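Local coordinates for protein telomerase reverse transcriptase (Takifugu rubripes, PDB 4LMO) that extends chromosome ends by copying a template within its telomerase RNA into telomeric repeats, this chain being the RNA-binding domain of the enzyme, at residues L92-A104 with F112-F125. Residues are numbered along the deposited sequence; the frame is centred on the assembly and turned at random.
Sequences LQKTCPLVGIKDA and FLPQHCGSHRVYLF
A disulfide, Cys96 SG to Cys117 SG at 2.0 Å, staples two loops of the telomerase RNA-binding domain together: the chain leaving helix 88-93 and the chain entering helix 119-133. Cys96 reaches it with SG anti to the backbone N (chi1 -163°), and the bridge is twisted to a chi3 of -103°. Next to this link, the first turns of helix 119-133 grip the end of helix 88-93. Leu92 sets its CD2 methyl over the centre of one face of the Phe125 ring, 3.5 Å from the centroid and 7° off the ring normal, a CH-pi contact. Just past the helix end, Thr95 sets its two branches against helix 119-133: OG1 lies 3.4 Å from Phe125 CB while hydrogen-bonding to the carbonyl oxygen of Leu91, and CG2 packs 4.0 Å from Leu124 CB. Arg121 NH1 donates to Thr95 O at 3.1 Å, nearly straight and in the carbonyl plane, with Leu124 CD1 over one face of the guanidinium. An alanine in place of Phe125 is likely to leave the Leu92 methyl without its ring and open a gap between the end of helix 88-93 and helix 119-133. At the far end of the contact, the extended Gln115 side chain lies against Val99, and the Phe112 ring turns its edge to Gly100 O, 3.5 Å from CE1. Helix 191-220 packs on Leu92 and Phe125, Phe235 of strand 234-237 is hydrogen-bonded to Cys117 through the backbone, and helix 238-251 receives Leu98, Phe112 and Gln115.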
loop_
_atom_site.group_PDB
_atom_site.type_symbol
_atom_site.label_atom_id
_atom_site.label_comp_id
_atom_site.label_asym_id
_atom_site.label_seq_id
_atom_site.Cartn_x
_atom_site.Cartn_y
_atom_site.Cartn_z
ATOM N N LEU A 92 -1.005 8.655 -10.697
ATOM C CA LEU A 92 0.430 8.886 -10.849
ATOM C C LEU A 92 0.693 10.004 -11.863
ATOM O O LEU A 92 1.601 10.818 -11.678
ATOM C CB LEU A 92 1.150 7.604 -11.282
ATOM C CG LEU A 92 1.417 6.508 -10.241
ATOM C CD1 LEU A 92 1.706 5.179 -10.921
ATOM C CD2 LEU A 92 2.547 6.885 -9.292
ATOM N N GLN A 93 -0.114 10.038 -12.924
ATOM C CA GLN A 93 0.027 11.032 -13.987
ATOM C C GLN A 93 -0.430 12.424 -13.571
ATOM O O GLN A 93 -0.042 13.418 -14.187
ATOM C CB GLN A 93 -0.718 10.591 -15.251
ATOM C CG GLN A 93 0.072 9.635 -16.133
ATOM C CD GLN A 93 1.383 10.227 -16.623
ATOM O OE1 GLN A 93 2.458 9.720 -16.313
ATOM N NE2 GLN A 93 1.297 11.314 -17.381
ATOM N N LYS A 94 -1.259 12.496 -12.534
ATOM C CA LYS A 94 -1.729 13.782 -12.030
ATOM C C LYS A 94 -1.061 14.163 -10.701
ATOM O O LYS A 94 -1.481 15.118 -10.039
ATOM C CB LYS A 94 -3.263 13.810 -11.945
ATOM C CG LYS A 94 -3.866 13.041 -10.776
ATOM C CD LYS A 94 -5.216 12.424 -11.125
ATOM C CE LYS A 94 -6.314 13.458 -11.328
ATOM N NZ LYS A 94 -7.661 12.821 -11.320
ATOM N N THR A 95 -0.018 13.422 -10.325
ATOM C CA THR A 95 0.803 13.766 -9.156
ATOM C C THR A 95 2.290 13.870 -9.493
ATOM O O THR A 95 2.934 14.852 -9.132
ATOM C CB THR A 95 0.591 12.812 -7.954
ATOM O OG1 THR A 95 0.774 11.452 -8.365
ATOM C CG2 THR A 95 -0.807 12.985 -7.358
ATOM N N CYS A 96 2.835 12.869 -10.180
ATOM C CA CYS A 96 4.228 12.922 -10.622
ATOM C C CYS A 96 4.392 12.298 -12.011
ATOM O O CYS A 96 4.890 11.178 -12.140
ATOM C CB CYS A 96 5.149 12.255 -9.600
ATOM S SG CYS A 96 6.888 12.691 -9.802
ATOM N N PRO A 97 3.981 13.039 -13.057
ATOM C CA PRO A 97 3.826 12.494 -14.405
ATOM C C PRO A 97 5.141 12.190 -15.109
ATOM O O PRO A 97 6.188 12.725 -14.742
ATOM C CB PRO A 97 3.075 13.602 -15.147
ATOM C CG PRO A 97 3.466 14.853 -14.444
ATOM C CD PRO A 97 3.688 14.483 -13.006
ATOM N N LEU A 98 5.066 11.329 -16.117
ATOM C CA LEU A 98 6.215 10.981 -16.939
ATOM C C LEU A 98 6.483 12.093 -17.949
ATOM O O LEU A 98 5.551 12.725 -18.448
ATOM C CB LEU A 98 5.974 9.640 -17.644
ATOM C CG LEU A 98 5.527 8.468 -16.754
ATOM C CD1 LEU A 98 4.905 7.343 -17.568
ATOM C CD2 LEU A 98 6.660 7.946 -15.881
ATOM N N VAL A 99 7.759 12.343 -18.228
ATOM C CA VAL A 99 8.158 13.341 -19.218
ATOM C C VAL A 99 8.915 12.651 -20.350
ATOM O O VAL A 99 10.101 12.341 -20.219
ATOM C CB VAL A 99 9.025 14.468 -18.605
ATOM C CG1 VAL A 99 9.263 15.576 -19.622
ATOM C CG2 VAL A 99 8.378 15.038 -17.350
ATOM N N GLY A 100 8.206 12.402 -21.448
ATOM C CA GLY A 100 8.782 11.801 -22.652
ATOM C C GLY A 100 9.493 10.475 -22.449
ATOM O O GLY A 100 10.641 10.315 -22.871
ATOM N N ILE A 101 8.820 9.523 -21.802
ATOM C CA ILE A 101 9.397 8.188 -21.604
ATOM C C ILE A 101 9.019 7.223 -22.733
ATOM O O ILE A 101 9.852 6.434 -23.182
ATOM C CB ILE A 101 9.093 7.580 -20.202
ATOM C CG1 ILE A 101 7.628 7.142 -20.057
ATOM C CG2 ILE A 101 9.514 8.528 -19.087
ATOM C CD1 ILE A 101 7.408 5.648 -20.207
ATOM N N LYS A 102 7.769 7.300 -23.188
ATOM C CA LYS A 102 7.288 6.452 -24.278
ATOM C C LYS A 102 7.578 7.097 -25.636
ATOM O O LYS A 102 7.526 6.433 -26.673
ATOM C CB LYS A 102 5.791 6.165 -24.125
ATOM C CG LYS A 102 5.345 4.848 -24.748
ATOM C CD LYS A 102 3.830 4.745 -24.856
ATOM C CE LYS A 102 3.182 4.362 -23.533
ATOM N NZ LYS A 102 1.701 4.269 -23.656
ATOM N N ASP A 103 7.886 8.393 -25.611
ATOM C CA ASP A 103 8.252 9.142 -26.811
ATOM C C ASP A 103 9.755 9.413 -26.872
ATOM O O ASP A 103 10.222 10.136 -27.757
ATOM C CB ASP A 103 7.483 10.467 -26.872
ATOM C CG ASP A 103 5.987 10.275 -27.075
ATOM O OD1 ASP A 103 5.589 9.452 -27.929
ATOM O OD2 ASP A 103 5.207 10.966 -26.384
ATOM N N ALA A 104 10.498 8.824 -25.932
ATOM C CA ALA A 104 11.944 9.040 -25.776
ATOM C C ALA A 104 12.683 9.296 -27.090
ATOM O O ALA A 104 13.442 10.261 -27.202
ATOM C CB ALA A 104 12.576 7.873 -25.026
ATOM N N PHE A 112 17.003 12.039 -18.182
ATOM C CA PHE A 112 16.056 11.400 -17.266
ATOM C C PHE A 112 16.482 11.429 -15.798
ATOM O O PHE A 112 15.657 11.216 -14.911
ATOM C CB PHE A 112 15.763 9.965 -17.714
ATOM C CG PHE A 112 15.216 9.867 -19.109
ATOM C CD1 PHE A 112 13.862 10.072 -19.357
ATOM C CD2 PHE A 112 16.054 9.572 -20.179
ATOM C CE1 PHE A 112 13.355 9.987 -20.646
ATOM C CE2 PHE A 112 15.554 9.484 -21.468
ATOM C CZ PHE A 112 14.203 9.693 -21.703
ATOM N N LEU A 113 17.762 11.694 -15.545
ATOM C CA LEU A 113 18.282 11.764 -14.173
ATOM C C LEU A 113 17.552 12.773 -13.266
ATOM O O LEU A 113 17.289 12.464 -12.103
ATOM C CB LEU A 113 19.800 12.005 -14.159
ATOM C CG LEU A 113 20.722 10.898 -14.693
ATOM C CD1 LEU A 113 22.145 11.412 -14.827
ATOM C CD2 LEU A 113 20.694 9.653 -13.818
ATOM N N PRO A 114 17.213 13.975 -13.786
ATOM C CA PRO A 114 16.463 14.918 -12.945
ATOM C C PRO A 114 14.989 14.552 -12.752
ATOM O O PRO A 114 14.319 15.148 -11.906
ATOM C CB PRO A 114 16.558 16.242 -13.721
ATOM C CG PRO A 114 17.630 16.043 -14.738
ATOM C CD PRO A 114 17.574 14.588 -15.077
ATOM N N GLN A 115 14.488 13.589 -13.526
ATOM C CA GLN A 115 13.068 13.239 -13.489
ATOM C C GLN A 115 12.729 12.248 -12.373
ATOM O O GLN A 115 12.356 11.099 -12.631
ATOM C CB GLN A 115 12.594 12.714 -14.849
ATOM C CG GLN A 115 11.088 12.812 -15.043
ATOM C CD GLN A 115 10.589 12.020 -16.233
ATOM O OE1 GLN A 115 11.158 12.079 -17.326
ATOM N NE2 GLN A 115 9.510 11.279 -16.028
ATOM N N HIS A 116 12.863 12.708 -11.134
ATOM C CA HIS A 116 12.483 11.922 -9.963
ATOM C C HIS A 116 11.393 12.618 -9.190
ATOM O O HIS A 116 11.142 13.806 -9.392
ATOM C CB HIS A 116 13.698 11.643 -9.079
ATOM C CG HIS A 116 14.480 12.878 -8.701
ATOM N ND1 HIS A 116 14.356 13.474 -7.503
ATOM C CD2 HIS A 116 15.414 13.623 -9.416
ATOM C CE1 HIS A 116 15.169 14.545 -7.449
ATOM N NE2 HIS A 116 15.813 14.636 -8.621
ATOM N N CYS A 117 10.729 11.879 -8.307
ATOM C CA CYS A 117 9.638 12.424 -7.504
ATOM C C CYS A 117 10.075 12.687 -6.070
ATOM O O CYS A 117 10.590 11.792 -5.398
ATOM C CB CYS A 117 8.442 11.472 -7.512
ATOM S SG CYS A 117 7.864 11.026 -9.166
ATOM N N GLY A 118 9.871 13.917 -5.607
ATOM C CA GLY A 118 10.118 14.265 -4.211
ATOM C C GLY A 118 9.124 13.569 -3.302
ATOM O O GLY A 118 8.005 13.262 -3.720
ATOM N N SER A 119 9.526 13.322 -2.058
ATOM C CA SER A 119 8.701 12.575 -1.096
ATOM C C SER A 119 7.302 13.161 -0.893
ATOM O O SER A 119 6.358 12.432 -0.576
ATOM C CB SER A 119 9.421 12.447 0.249
ATOM O OG SER A 119 9.750 13.722 0.771
ATOM N N HIS A 120 7.184 14.474 -1.081
ATOM C CA HIS A 120 5.911 15.188 -0.977
ATOM C C HIS A 120 4.976 14.853 -2.108
ATOM O O HIS A 120 3.756 14.847 -1.930
ATOM C CB HIS A 120 6.151 16.696 -0.903
ATOM C CG HIS A 120 7.027 17.233 -2.010
ATOM N ND1 HIS A 120 6.558 18.043 -2.974
ATOM C CD2 HIS A 120 8.381 17.044 -2.279
ATOM C CE1 HIS A 120 7.558 18.359 -3.819
ATOM N NE2 HIS A 120 8.672 17.747 -3.394
ATOM N N ARG A 121 5.546 14.575 -3.280
ATOM C CA ARG A 121 4.793 14.110 -4.449
ATOM C C ARG A 121 4.340 12.666 -4.271
ATOM O O ARG A 121 3.219 12.308 -4.629
ATOM C CB ARG A 121 5.649 14.224 -5.712
ATOM C CG ARG A 121 5.900 15.648 -6.157
ATOM C CD ARG A 121 4.695 16.162 -6.911
ATOM N NE ARG A 121 4.439 17.566 -6.634
ATOM C CZ ARG A 121 3.395 18.243 -7.099
ATOM N NH1 ARG A 121 2.496 17.645 -7.876
ATOM N NH2 ARG A 121 3.255 19.524 -6.784
ATOM N N VAL A 122 5.229 11.841 -3.724
ATOM C CA VAL A 122 4.912 10.452 -3.406
ATOM C C VAL A 122 3.803 10.404 -2.354
ATOM O O VAL A 122 2.953 9.507 -2.376
ATOM C CB VAL A 122 6.166 9.672 -2.950
ATOM C CG1 VAL A 122 5.800 8.279 -2.455
ATOM C CG2 VAL A 122 7.172 9.583 -4.089
ATOM N N TYR A 123 3.798 11.385 -1.453
ATOM C CA TYR A 123 2.692 11.537 -0.511
ATOM C C TYR A 123 1.362 11.833 -1.213
ATOM O O TYR A 123 0.352 11.201 -0.909
ATOM C CB TYR A 123 2.985 12.599 0.555
ATOM C CG TYR A 123 1.759 12.956 1.364
ATOM C CD1 TYR A 123 1.251 12.075 2.320
ATOM C CD2 TYR A 123 1.087 14.160 1.150
ATOM C CE1 TYR A 123 0.115 12.388 3.052
ATOM C CE2 TYR A 123 -0.051 14.482 1.874
ATOM C CZ TYR A 123 -0.533 13.593 2.823
ATOM O OH TYR A 123 -1.659 13.911 3.545
ATOM N N LEU A 124 1.359 12.797 -2.133
ATOM C CA LEU A 124 0.126 13.195 -2.816
ATOM C C LEU A 124 -0.517 12.021 -3.555
ATOM O O LEU A 124 -1.726 11.804 -3.452
ATOM C CB LEU A 124 0.373 14.375 -3.765
ATOM C CG LEU A 124 0.759 15.719 -3.138
ATOM C CD1 LEU A 124 1.252 16.685 -4.209
ATOM C CD2 LEU A 124 -0.391 16.327 -2.343
ATOM N N PHE A 125 0.300 11.261 -4.284
ATOM C CA PHE A 125 -0.150 10.034 -4.941
ATOM C C PHE A 125 -0.738 9.033 -3.946
ATOM O O PHE A 125 -1.852 8.544 -4.134
ATOM C CB PHE A 125 0.990 9.380 -5.727
ATOM C CG PHE A 125 0.724 7.944 -6.098
ATOM C CD1 PHE A 125 -0.251 7.621 -7.042
ATOM C CD2 PHE A 125 1.439 6.913 -5.495
ATOM C CE1 PHE A 125 -0.501 6.300 -7.375
ATOM C CE2 PHE A 125 1.195 5.591 -5.829
ATOM C CZ PHE A 125 0.226 5.285 -6.774
#